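Local coordinates for protein putative cyclohexadienyl dehydrogenase and ADH prephenate dehydrogenase (Rhizobium meliloti, PDB 4WJI) that probably catalyses the NAD(P)-dependent oxidative decarboxylation of prephenate to 4-hydroxyphenylpyruvate in tyrosine biosynthesis, and binds NADP and tyrosine, at residues A[1-6]-A[161-166]; A[103-108]-A[116-121]; A[194-199]-A[233-238]. All coordinates share one frame; numbering follows the deposited sequence.

Contact 1 (A[1-6]-A[161-166]); sequences AQQFQT and LRLFWE
With CG beside the backbone N and opposite the carbonyl carbon (chi1 -73°) and the chain extended beyond it, Gln-3 reaches the flank of helix 155-167, whereas Phe-164 has CG anti to its own N (chi1 179°) and sends its ring to meet Phe-4. The contact ties the start of strand 4-10, the first strand of the Rossmann-type nucleotide-binding domain, to a helix that packs on its sheet. The two phenylalanine side chains run at about a right angle, their ring planes inclined at 74°, and Phe-4 CE2 lies 3.8 Å from Phe-164 CD1. Ile-19 and Ile-23 of helix 14-26 also pack on Phe-164, so the ring pair belongs to the buried layer. Toward the surface an amide meets an apolar side chain. The amide end of Gln-3 crosses Leu-163 at a slant, with Gln-3 NE2 3.8 Å from Leu-163 CG. Its polar ties go beyond the two segments: NE2 is hydrogen-bonded to Thr-167 OG1, one turn further along the helix, and the carbonyl oxygen of Gln-3 to Arg-160 NH2. Gln-3 OE1 comes to the edge of the Phe-164 ring and sits 3.4 Å from Phe-164 CA.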
loop_
_atom_site.group_PDB
_atom_site.type_symbol
_atom_site.label_atom_id
_atom_site.label_comp_id
_atom_site.label_asym_id
_atom_site.label_seq_id
_atom_site.Cartn_x
_atom_site.Cartn_y
_atom_site.Cartn_z
ATOM N N ALA A 1 -18.602 -13.593 -31.893
ATOM C CA ALA A 1 -18.436 -12.688 -30.694
ATOM C C ALA A 1 -18.160 -11.206 -31.022
ATOM O O ALA A 1 -18.139 -10.365 -30.125
ATOM C CB ALA A 1 -17.324 -13.219 -29.798
ATOM N N GLN A 2 -17.946 -10.888 -32.293
ATOM C CA GLN A 2 -17.514 -9.542 -32.691
ATOM C C GLN A 2 -18.478 -8.411 -32.342
ATOM O O GLN A 2 -19.669 -8.501 -32.651
ATOM C CB GLN A 2 -17.354 -9.550 -34.185
ATOM C CG GLN A 2 -16.861 -8.276 -34.799
ATOM C CD GLN A 2 -16.688 -8.439 -36.295
ATOM O OE1 GLN A 2 -15.888 -9.259 -36.743
ATOM N NE2 GLN A 2 -17.450 -7.666 -37.075
ATOM N N GLN A 3 -17.941 -7.350 -31.730
ATOM C CA GLN A 3 -18.693 -6.123 -31.417
ATOM C C GLN A 3 -18.325 -4.955 -32.320
ATOM O O GLN A 3 -19.097 -4.020 -32.466
ATOM C CB GLN A 3 -18.498 -5.745 -29.953
ATOM C CG GLN A 3 -19.266 -6.709 -29.039
ATOM C CD GLN A 3 -19.028 -6.457 -27.572
ATOM O OE1 GLN A 3 -18.568 -5.378 -27.181
ATOM N NE2 GLN A 3 -19.344 -7.445 -26.748
ATOM N N PHE A 4 -17.132 -5.003 -32.914
ATOM C CA PHE A 4 -16.684 -3.935 -33.798
ATOM C C PHE A 4 -15.942 -4.577 -34.942
ATOM O O PHE A 4 -15.132 -5.464 -34.729
ATOM C CB PHE A 4 -15.721 -3.001 -33.071
ATOM C CG PHE A 4 -16.366 -2.248 -31.923
ATOM C CD1 PHE A 4 -17.089 -1.107 -32.153
ATOM C CD2 PHE A 4 -16.343 -2.779 -30.649
ATOM C CE1 PHE A 4 -17.738 -0.451 -31.115
ATOM C CE2 PHE A 4 -16.987 -2.141 -29.594
ATOM C CZ PHE A 4 -17.711 -0.978 -29.837
ATOM N N GLN A 5 -16.134 -4.098 -36.170
ATOM C CA GLN A 5 -15.403 -4.705 -37.288
ATOM C C GLN A 5 -13.929 -4.360 -37.179
ATOM O O GLN A 5 -13.093 -5.228 -37.365
ATOM C CB GLN A 5 -16.003 -4.256 -38.607
ATOM C CG GLN A 5 -15.276 -4.853 -39.835
ATOM C CD GLN A 5 -15.404 -6.374 -39.872
ATOM O OE1 GLN A 5 -16.499 -6.905 -39.772
ATOM N NE2 GLN A 5 -14.311 -7.055 -39.999
ATOM N N THR A 6 -13.590 -3.108 -36.855
ATOM C CA THR A 6 -12.195 -2.707 -36.741
ATOM C C THR A 6 -12.033 -1.825 -35.490
ATOM O O THR A 6 -12.788 -0.856 -35.289
ATOM C CB THR A 6 -11.800 -1.860 -37.911
ATOM O OG1 THR A 6 -12.037 -2.598 -39.130
ATOM C CG2 THR A 6 -10.318 -1.515 -37.818
ATOM N N LEU A 161 -20.131 1.227 -25.998
ATOM C CA LEU A 161 -18.934 1.301 -25.136
ATOM C C LEU A 161 -19.200 0.639 -23.779
ATOM O O LEU A 161 -18.336 -0.093 -23.253
ATOM C CB LEU A 161 -18.441 2.722 -25.008
ATOM C CG LEU A 161 -17.032 2.838 -24.473
ATOM C CD1 LEU A 161 -15.967 2.138 -25.307
ATOM C CD2 LEU A 161 -16.664 4.299 -24.291
ATOM N N ARG A 162 -20.395 0.828 -23.227
ATOM C CA ARG A 162 -20.766 0.118 -21.988
ATOM C C ARG A 162 -20.694 -1.399 -22.209
ATOM O O ARG A 162 -20.110 -2.128 -21.387
ATOM C CB ARG A 162 -22.159 0.530 -21.501
ATOM C CG ARG A 162 -22.677 -0.281 -20.347
ATOM C CD ARG A 162 -24.055 0.180 -19.901
ATOM N NE ARG A 162 -24.036 1.504 -19.311
ATOM C CZ ARG A 162 -23.918 1.757 -18.002
ATOM N NH1 ARG A 162 -23.837 0.760 -17.123
ATOM N NH2 ARG A 162 -23.892 3.011 -17.558
ATOM N N LEU A 163 -21.233 -1.879 -23.335
ATOM C CA LEU A 163 -21.229 -3.309 -23.593
ATOM C C LEU A 163 -19.772 -3.799 -23.732
ATOM O O LEU A 163 -19.424 -4.869 -23.246
ATOM C CB LEU A 163 -22.052 -3.654 -24.825
ATOM C CG LEU A 163 -21.910 -5.080 -25.336
ATOM C CD1 LEU A 163 -22.363 -6.104 -24.308
ATOM C CD2 LEU A 163 -22.692 -5.283 -26.610
ATOM N N PHE A 164 -18.938 -3.013 -24.388
ATOM C CA PHE A 164 -17.539 -3.386 -24.597
ATOM C C PHE A 164 -16.805 -3.607 -23.251
ATOM O O PHE A 164 -16.222 -4.672 -22.980
ATOM C CB PHE A 164 -16.866 -2.307 -25.420
ATOM C CG PHE A 164 -15.375 -2.564 -25.680
ATOM C CD1 PHE A 164 -14.970 -3.496 -26.625
ATOM C CD2 PHE A 164 -14.424 -1.920 -24.945
ATOM C CE1 PHE A 164 -13.623 -3.721 -26.914
ATOM C CE2 PHE A 164 -13.060 -2.173 -25.187
ATOM C CZ PHE A 164 -12.671 -3.060 -26.175
ATOM N N TRP A 165 -16.968 -2.638 -22.357
ATOM C CA TRP A 165 -16.326 -2.742 -21.031
ATOM C C TRP A 165 -16.896 -3.842 -20.180
ATOM O O TRP A 165 -16.160 -4.537 -19.445
ATOM C CB TRP A 165 -16.300 -1.414 -20.311
ATOM C CG TRP A 165 -15.237 -0.500 -20.828
ATOM C CD1 TRP A 165 -15.400 0.624 -21.559
ATOM C CD2 TRP A 165 -13.808 -0.687 -20.694
ATOM N NE1 TRP A 165 -14.146 1.146 -21.911
ATOM C CE2 TRP A 165 -13.174 0.369 -21.339
ATOM C CE3 TRP A 165 -13.011 -1.630 -20.016
ATOM C CZ2 TRP A 165 -11.750 0.463 -21.407
ATOM C CZ3 TRP A 165 -11.650 -1.501 -20.062
ATOM C CH2 TRP A 165 -11.037 -0.476 -20.734
ATOM N N GLU A 166 -18.211 -4.051 -20.270
ATOM C CA GLU A 166 -18.820 -5.173 -19.580
ATOM C C GLU A 166 -18.271 -6.497 -20.072
ATOM O O GLU A 166 -18.052 -7.425 -19.282
ATOM C CB GLU A 166 -20.363 -5.098 -19.654
ATOM C CG GLU A 166 -20.946 -3.993 -18.795
ATOM C CD GLU A 166 -22.458 -3.810 -18.946
ATOM O OE1 GLU A 166 -23.058 -4.400 -19.895
ATOM O OE2 GLU A 166 -23.051 -3.031 -18.148
#

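Contact 2 (A[103-108]-A[116-121]); sequences SVIAQM and VHFVPG
Phe-118 points its ring from strand 117-123 at helix 102-108, and Ile-105 and Met-108, a selenomethionine here, receive it. The two elements are consecutive parts of a beta-alpha-beta crossover of the Rossmann-type domain, in which strand 93-96 leads through the helix to strand 117-123. No hydrogen bond joins the segments; the contact rests on apolar packing.

The tightest part is formed by Ile-105 and Pro-120. Ile-105 CG1 stands beside the backbone N (chi1 -66°) and comes within 3.6 Å of Pro-120 CG, the two side chains crossing at about a right angle. The same proline CG lies over one face of the Phe-118 ring, toward its rim, so that proline, isoleucine and phenylalanine pack as a group. The helix backbone takes part too, since Ile-105 CA lies in the ring plane at the edge, 3.9 Å from Phe-118 CE2.

Met-108 forms a second close part and closes on the ring obliquely. Its selenium makes a Met-aromatic contact, 5.0 Å from the Phe-118 centroid and 62° off the ring normal. This end is buried, for Val-94 of strand 93-96 and Ala-81 of helix 77-84 pack on Met-108. By contrast, the more open side lies with Phe-118 and Ile-105, both partly exposed, although Leu-112 from the loop between the segments also touches the phenylalanine. At the far rim of the ring, Phe-118 CZ meets Met-108 CB at 3.8 Å and the selenium atom SE at 4.0 Å.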
loop_
_atom_site.group_PDB
_atom_site.type_symbol
_atom_site.label_atom_id
_atom_site.label_comp_id
_atom_site.label_asym_id
_atom_site.label_seq_id
_atom_site.Cartn_x
_atom_site.Cartn_y
_atom_site.Cartn_z
ATOM N N SER A 103 -9.774 17.510 -18.485
ATOM C CA SER A 103 -8.701 17.956 -19.353
ATOM C C SER A 103 -8.721 17.276 -20.699
ATOM O O SER A 103 -8.515 17.919 -21.739
ATOM C CB SER A 103 -7.309 17.787 -18.734
ATOM O OG SER A 103 -6.950 16.403 -18.617
ATOM N N VAL A 104 -8.950 15.967 -20.678
ATOM C CA VAL A 104 -8.947 15.203 -21.902
ATOM C C VAL A 104 -10.069 15.677 -22.812
ATOM O O VAL A 104 -9.869 15.865 -24.037
ATOM C CB VAL A 104 -9.058 13.696 -21.586
ATOM C CG1 VAL A 104 -9.201 12.909 -22.867
ATOM C CG2 VAL A 104 -7.817 13.220 -20.806
ATOM N N ILE A 105 -11.262 15.866 -22.258
ATOM C CA ILE A 105 -12.372 16.361 -23.057
ATOM C C ILE A 105 -12.040 17.748 -23.667
ATOM O O ILE A 105 -12.249 17.973 -24.860
ATOM C CB ILE A 105 -13.672 16.368 -22.259
ATOM C CG1 ILE A 105 -14.086 14.938 -21.922
ATOM C CG2 ILE A 105 -14.786 17.068 -23.000
ATOM C CD1 ILE A 105 -15.121 14.847 -20.831
ATOM N N ALA A 106 -11.525 18.645 -22.851
ATOM C CA ALA A 106 -11.194 19.977 -23.345
ATOM C C ALA A 106 -10.137 19.990 -24.434
ATOM O O ALA A 106 -10.181 20.849 -25.328
ATOM C CB ALA A 106 -10.738 20.852 -22.199
ATOM N N GLN A 107 -9.179 19.085 -24.331
ATOM C CA GLN A 107 -8.061 19.000 -25.280
ATOM C C GLN A 107 -8.458 18.318 -26.578
ATOM O O GLN A 107 -7.930 18.659 -27.641
ATOM C CB GLN A 107 -6.893 18.185 -24.708
ATOM C CG GLN A 107 -6.028 18.878 -23.664
ATOM C CD GLN A 107 -4.563 18.413 -23.688
ATOM O OE1 GLN A 107 -4.197 17.397 -24.299
ATOM N NE2 GLN A 107 -3.723 19.157 -23.008
HETATM N N MSE A 108 -9.359 17.329 -26.490
HETATM C CA MSE A 108 -9.692 16.534 -27.657
HETATM C C MSE A 108 -10.896 17.017 -28.431
HETATM O O MSE A 108 -10.892 17.001 -29.659
HETATM C CB MSE A 108 -9.949 15.061 -27.291
HETATM C CG MSE A 108 -8.700 14.359 -26.720
HETATM SE SE MSE A 108 -8.947 12.410 -26.459
HETATM C CE MSE A 108 -8.763 11.830 -28.320
ATOM N N VAL A 116 -18.392 12.250 -35.556
ATOM C CA VAL A 116 -17.894 11.129 -34.748
ATOM C C VAL A 116 -18.424 11.230 -33.338
ATOM O O VAL A 116 -18.848 12.305 -32.900
ATOM C CB VAL A 116 -16.381 11.021 -34.736
ATOM C CG1 VAL A 116 -15.813 10.957 -36.143
ATOM C CG2 VAL A 116 -15.704 12.063 -33.920
ATOM N N HIS A 117 -18.457 10.092 -32.651
ATOM C CA HIS A 117 -18.969 10.032 -31.283
ATOM C C HIS A 117 -17.827 9.931 -30.268
ATOM O O HIS A 117 -17.079 8.958 -30.233
ATOM C CB HIS A 117 -19.870 8.810 -31.094
ATOM C CG HIS A 117 -20.906 8.654 -32.153
ATOM N ND1 HIS A 117 -21.879 9.599 -32.361
ATOM C CD2 HIS A 117 -21.098 7.690 -33.084
ATOM C CE1 HIS A 117 -22.650 9.209 -33.366
ATOM N NE2 HIS A 117 -22.202 8.049 -33.820
ATOM N N PHE A 118 -17.740 10.888 -29.381
ATOM C CA PHE A 118 -16.640 10.959 -28.398
ATOM C C PHE A 118 -17.184 10.520 -27.053
ATOM O O PHE A 118 -18.006 11.254 -26.457
ATOM C CB PHE A 118 -16.137 12.422 -28.347
ATOM C CG PHE A 118 -15.005 12.668 -27.409
ATOM C CD1 PHE A 118 -14.000 11.719 -27.203
ATOM C CD2 PHE A 118 -14.905 13.877 -26.763
ATOM C CE1 PHE A 118 -12.926 11.968 -26.336
ATOM C CE2 PHE A 118 -13.831 14.150 -25.926
ATOM C CZ PHE A 118 -12.844 13.183 -25.699
ATOM N N VAL A 119 -16.726 9.369 -26.564
ATOM C CA VAL A 119 -17.207 8.799 -25.298
ATOM C C VAL A 119 -16.020 8.511 -24.408
ATOM O O VAL A 119 -15.419 7.457 -24.520
ATOM C CB VAL A 119 -18.002 7.489 -25.495
ATOM C CG1 VAL A 119 -18.634 7.089 -24.158
ATOM C CG2 VAL A 119 -19.062 7.670 -26.586
ATOM N N PRO A 120 -15.635 9.466 -23.583
ATOM C CA PRO A 120 -14.455 9.315 -22.732
ATOM C C PRO A 120 -14.646 8.225 -21.682
ATOM O O PRO A 120 -15.716 8.056 -21.199
ATOM C CB PRO A 120 -14.322 10.688 -22.065
ATOM C CG PRO A 120 -15.092 11.624 -22.915
ATOM C CD PRO A 120 -16.242 10.800 -23.437
ATOM N N GLY A 121 -13.588 7.517 -21.347
ATOM C CA GLY A 121 -13.651 6.436 -20.406
ATOM C C GLY A 121 -12.456 6.482 -19.463
ATOM O O GLY A 121 -11.468 7.217 -19.653
#

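Contact 3 (A[194-199]-A[233-238]); sequences IAYNIV and TMWRDV. With NAP (NADP nicotinamide-adenine-dinucleotide phosphate), chain B.
Tyr-196 meets Trp-235 edge-to-face: the edge of the phenol is turned toward the face of the indole's five-membered ring, offset from its centre, with the planes at 63° and the centroids 5.9 Å apart. The two side chains run at about a right angle, and this single pair carries the contact between helices whose backbones stay well apart. Its closest approach is Tyr-196 OH to Trp-235 CD1, at 3.5 Å. At the root of the tryptophan side chain, Tyr-196 CE2 lies 3.9 Å from Trp-235 CB, so the phenol edge spans this root and the pyrrole part of the ring.

Trp-235 belongs to the tyrosine pocket, and Tyr-196 therefore acts as a second-shell neighbour behind a residue that touches the ligand. Met-234, a selenomethionine, serves both ligands. With CG opposite its backbone N (chi1 170°) and the chain extended, it reaches the nicotinamide end of NADP, where SE comes to 3.3 Å from the carboxamide nitrogen N7N and CE to 3.4 Å from ring atom C2N. Its CG also lies over the rim of one indole face.

On another side of the same helix, Arg-236 grips Asp-237 side-on. NE and NH2 both donate to OD1, each at 3.0 Å, and the carboxylate oxygen lies in the guanidinium plane. Asp-237 OD2 is held by the backbone N of Gly-75, which links the helix to the nucleotide-binding domain.

Around the pair, His-192 of helix 177-203 stacks on Trp-235, and Phe-276 of the second subunit stacks on Tyr-196. The contact thus joins helices 177-203 and 232-241 of the dimerization domain, between the dimer interface and the NADP-binding sheet domain.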
loop_
_atom_site.group_PDB
_atom_site.type_symbol
_atom_site.label_atom_id
_atom_site.label_comp_id
_atom_site.label_asym_id
_atom_site.label_seq_id
_atom_site.Cartn_x
_atom_site.Cartn_y
_atom_site.Cartn_z
ATOM N N ILE A 194 0.988 11.228 -2.203
ATOM C CA ILE A 194 1.454 10.996 -0.859
ATOM C C ILE A 194 2.496 9.872 -0.819
ATOM O O ILE A 194 3.470 9.966 -0.073
ATOM C CB ILE A 194 0.241 10.717 0.084
ATOM C CG1 ILE A 194 -0.692 11.935 0.203
ATOM C CG2 ILE A 194 0.683 10.363 1.452
ATOM C CD1 ILE A 194 -0.063 13.237 0.585
ATOM N N ALA A 195 2.284 8.809 -1.618
ATOM C CA ALA A 195 3.290 7.750 -1.705
ATOM C C ALA A 195 4.616 8.277 -2.267
ATOM O O ALA A 195 5.677 8.002 -1.725
ATOM C CB ALA A 195 2.790 6.605 -2.564
ATOM N N TYR A 196 4.558 9.055 -3.347
ATOM C CA TYR A 196 5.805 9.661 -3.880
ATOM C C TYR A 196 6.481 10.511 -2.791
ATOM O O TYR A 196 7.719 10.504 -2.654
ATOM C CB TYR A 196 5.502 10.539 -5.093
ATOM C CG TYR A 196 5.302 9.773 -6.385
ATOM C CD1 TYR A 196 6.348 9.046 -6.945
ATOM C CD2 TYR A 196 4.088 9.846 -7.113
ATOM C CE1 TYR A 196 6.192 8.370 -8.138
ATOM C CE2 TYR A 196 3.949 9.188 -8.330
ATOM C CZ TYR A 196 4.993 8.467 -8.851
ATOM O OH TYR A 196 4.822 7.843 -10.095
ATOM N N ASN A 197 5.676 11.235 -2.022
ATOM C CA ASN A 197 6.240 12.141 -1.040
ATOM C C ASN A 197 6.930 11.381 0.079
ATOM O O ASN A 197 8.059 11.734 0.463
ATOM C CB ASN A 197 5.210 13.092 -0.462
ATOM C CG ASN A 197 5.883 14.239 0.263
ATOM O OD1 ASN A 197 6.574 15.060 -0.375
ATOM N ND2 ASN A 197 5.725 14.307 1.563
ATOM N N ILE A 198 6.307 10.327 0.598
ATOM C CA ILE A 198 6.953 9.608 1.690
ATOM C C ILE A 198 8.217 8.881 1.232
ATOM O O ILE A 198 9.186 8.836 1.973
ATOM C CB ILE A 198 5.989 8.764 2.476
ATOM C CG1 ILE A 198 6.634 8.348 3.811
ATOM C CG2 ILE A 198 5.557 7.590 1.707
ATOM C CD1 ILE A 198 5.660 7.714 4.767
ATOM N N VAL A 199 8.211 8.326 0.009
ATOM C CA VAL A 199 9.404 7.676 -0.451
ATOM C C VAL A 199 10.531 8.687 -0.676
ATOM O O VAL A 199 11.694 8.424 -0.312
ATOM C CB VAL A 199 9.115 6.842 -1.707
ATOM C CG1 VAL A 199 10.401 6.231 -2.231
ATOM C CG2 VAL A 199 8.100 5.762 -1.401
ATOM N N THR A 233 6.031 9.876 -16.358
ATOM C CA THR A 233 5.307 10.682 -17.342
ATOM C C THR A 233 3.807 10.669 -17.061
ATOM O O THR A 233 3.159 11.739 -17.071
ATOM C CB THR A 233 5.594 10.229 -18.780
ATOM O OG1 THR A 233 7.009 10.283 -19.037
ATOM C CG2 THR A 233 4.903 11.080 -19.775
HETATM N N MSE A 234 3.259 9.474 -16.814
HETATM C CA MSE A 234 1.832 9.330 -16.517
HETATM C C MSE A 234 1.467 10.227 -15.361
HETATM O O MSE A 234 0.462 10.941 -15.409
HETATM C CB MSE A 234 1.519 7.859 -16.162
HETATM C CG MSE A 234 0.111 7.631 -15.609
HETATM SE SE MSE A 234 -0.207 5.737 -15.416
HETATM C CE MSE A 234 -1.680 5.987 -14.223
ATOM N N TRP A 235 2.234 10.145 -14.258
ATOM C CA TRP A 235 1.860 10.856 -13.042
ATOM C C TRP A 235 2.182 12.335 -13.067
ATOM O O TRP A 235 1.419 13.110 -12.481
ATOM C CB TRP A 235 2.433 10.126 -11.781
ATOM C CG TRP A 235 1.578 8.909 -11.556
ATOM C CD1 TRP A 235 1.862 7.614 -11.871
ATOM C CD2 TRP A 235 0.221 8.926 -11.078
ATOM N NE1 TRP A 235 0.773 6.831 -11.600
ATOM C CE2 TRP A 235 -0.246 7.605 -11.103
ATOM C CE3 TRP A 235 -0.616 9.926 -10.594
ATOM C CZ2 TRP A 235 -1.547 7.275 -10.702
ATOM C CZ3 TRP A 235 -1.880 9.598 -10.232
ATOM C CH2 TRP A 235 -2.350 8.285 -10.294
ATOM N N ARG A 236 3.252 12.739 -13.748
ATOM C CA ARG A 236 3.471 14.151 -14.047
ATOM C C ARG A 236 2.214 14.694 -14.731
ATOM O O ARG A 236 1.656 15.744 -14.327
ATOM C CB ARG A 236 4.698 14.357 -14.918
ATOM C CG ARG A 236 4.878 15.804 -15.379
ATOM C CD ARG A 236 5.790 15.902 -16.570
ATOM N NE ARG A 236 5.163 15.344 -17.735
ATOM C CZ ARG A 236 5.776 15.063 -18.870
ATOM N NH1 ARG A 236 7.086 15.227 -18.979
ATOM N NH2 ARG A 236 5.070 14.609 -19.901
ATOM N N ASP A 237 1.772 13.994 -15.773
ATOM C CA ASP A 237 0.629 14.511 -16.519
ATOM C C ASP A 237 -0.657 14.603 -15.678
ATOM O O ASP A 237 -1.428 15.556 -15.817
ATOM C CB ASP A 237 0.411 13.710 -17.788
ATOM C CG ASP A 237 1.422 14.032 -18.871
ATOM O OD1 ASP A 237 2.401 14.819 -18.660
ATOM O OD2 ASP A 237 1.175 13.520 -20.021
ATOM N N VAL A 238 -0.936 13.596 -14.833
ATOM C CA VAL A 238 -2.119 13.696 -13.968
ATOM C C VAL A 238 -2.062 14.936 -13.067
ATOM O O VAL A 238 -3.065 15.648 -12.895
ATOM C CB VAL A 238 -2.266 12.409 -13.106
ATOM C CG1 VAL A 238 -3.336 12.579 -12.062
ATOM C CG2 VAL A 238 -2.641 11.237 -13.958
HETATM P PA NAP B . 2.315 3.170 -20.641
HETATM O O1A NAP B . 2.347 1.725 -20.322
HETATM O O2A NAP B . 3.460 4.068 -20.313
HETATM O O5B NAP B . 2.050 3.314 -22.218
HETATM C C5B NAP B . 2.170 4.584 -22.849
HETATM C C4B NAP B . 1.751 4.540 -24.317
HETATM O O4B NAP B . 1.612 5.879 -24.776
HETATM C C3B NAP B . 2.809 3.922 -25.214
HETATM O O3B NAP B . 2.226 3.388 -26.392
HETATM C C2B NAP B . 3.634 5.110 -25.632
HETATM O O2B NAP B . 4.239 4.924 -26.881
HETATM C C1B NAP B . 2.579 6.173 -25.769
HETATM N N9A NAP B . 3.015 7.591 -25.640
HETATM C C8A NAP B . 3.721 8.140 -24.665
HETATM N N7A NAP B . 3.896 9.430 -24.796
HETATM C C5A NAP B . 3.259 9.745 -25.958
HETATM C C6A NAP B . 3.088 10.956 -26.659
HETATM N N6A NAP B . 3.610 12.109 -26.197
HETATM N N1A NAP B . 2.377 10.916 -27.766
HETATM C C2A NAP B . 1.869 9.769 -28.185
HETATM N N3A NAP B . 1.985 8.587 -27.610
HETATM C C4A NAP B . 2.697 8.609 -26.491
HETATM O O3 NAP B . 0.981 3.845 -20.065
HETATM P PN NAP B . -0.417 3.265 -19.555
HETATM O O1N NAP B . -0.193 2.867 -18.185
HETATM O O2N NAP B . -0.970 2.310 -20.514
HETATM O O5D NAP B . -1.314 4.605 -19.493
HETATM C C5D NAP B . -2.013 5.097 -20.609
HETATM C C4D NAP B . -3.197 5.926 -20.117
HETATM O O4D NAP B . -3.972 5.122 -19.252
HETATM C C3D NAP B . -2.802 7.126 -19.310
HETATM O O3D NAP B . -3.628 8.226 -19.651
HETATM C C2D NAP B . -3.023 6.714 -17.874
HETATM O O2D NAP B . -3.323 7.838 -17.087
HETATM C C1D NAP B . -4.244 5.813 -18.056
HETATM N N1N NAP B . -4.404 4.746 -17.056
HETATM C C2N NAP B . -3.339 4.146 -16.518
HETATM C C3N NAP B . -3.484 3.152 -15.581
HETATM C C7N NAP B . -2.323 2.453 -14.912
HETATM O O7N NAP B . -2.518 1.856 -13.887
HETATM N N7N NAP B . -1.146 2.529 -15.491
HETATM C C4N NAP B . -4.755 2.783 -15.225
HETATM C C5N NAP B . -5.825 3.402 -15.816
HETATM C C6N NAP B . -5.643 4.414 -16.719
HETATM P P2B NAP B . 5.816 4.639 -27.022
HETATM O O1X NAP B . 6.153 3.594 -26.012
HETATM O O2X NAP B . 5.950 4.160 -28.440
HETATM O O3X NAP B . 6.585 5.916 -26.746
#

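How the contacts relate
Contacts 1 and 2 both place a helix against the same nucleotide-binding sheet, and they touch where Leu-161 CD2 packs on the oxygen of Val-119. Contact 1 is only partly buried and mixes an aromatic pair with a glutamine amide, whereas contact 2 is buried and purely apolar. Contact 3, also buried, lies on the other side of the chain's centre from contact 1 and has no strand in it: it joins helices of the dimerization domain. Its aromatic pair lies close to ligand and second subunit, unlike contact 1, where the Phe-164 side chain is about 13 Å from NADP. Contacts 2 and 3 approach within about 6 Å without touching, and Ser-103 and Gln-107 reach His-241 of helix 232-241.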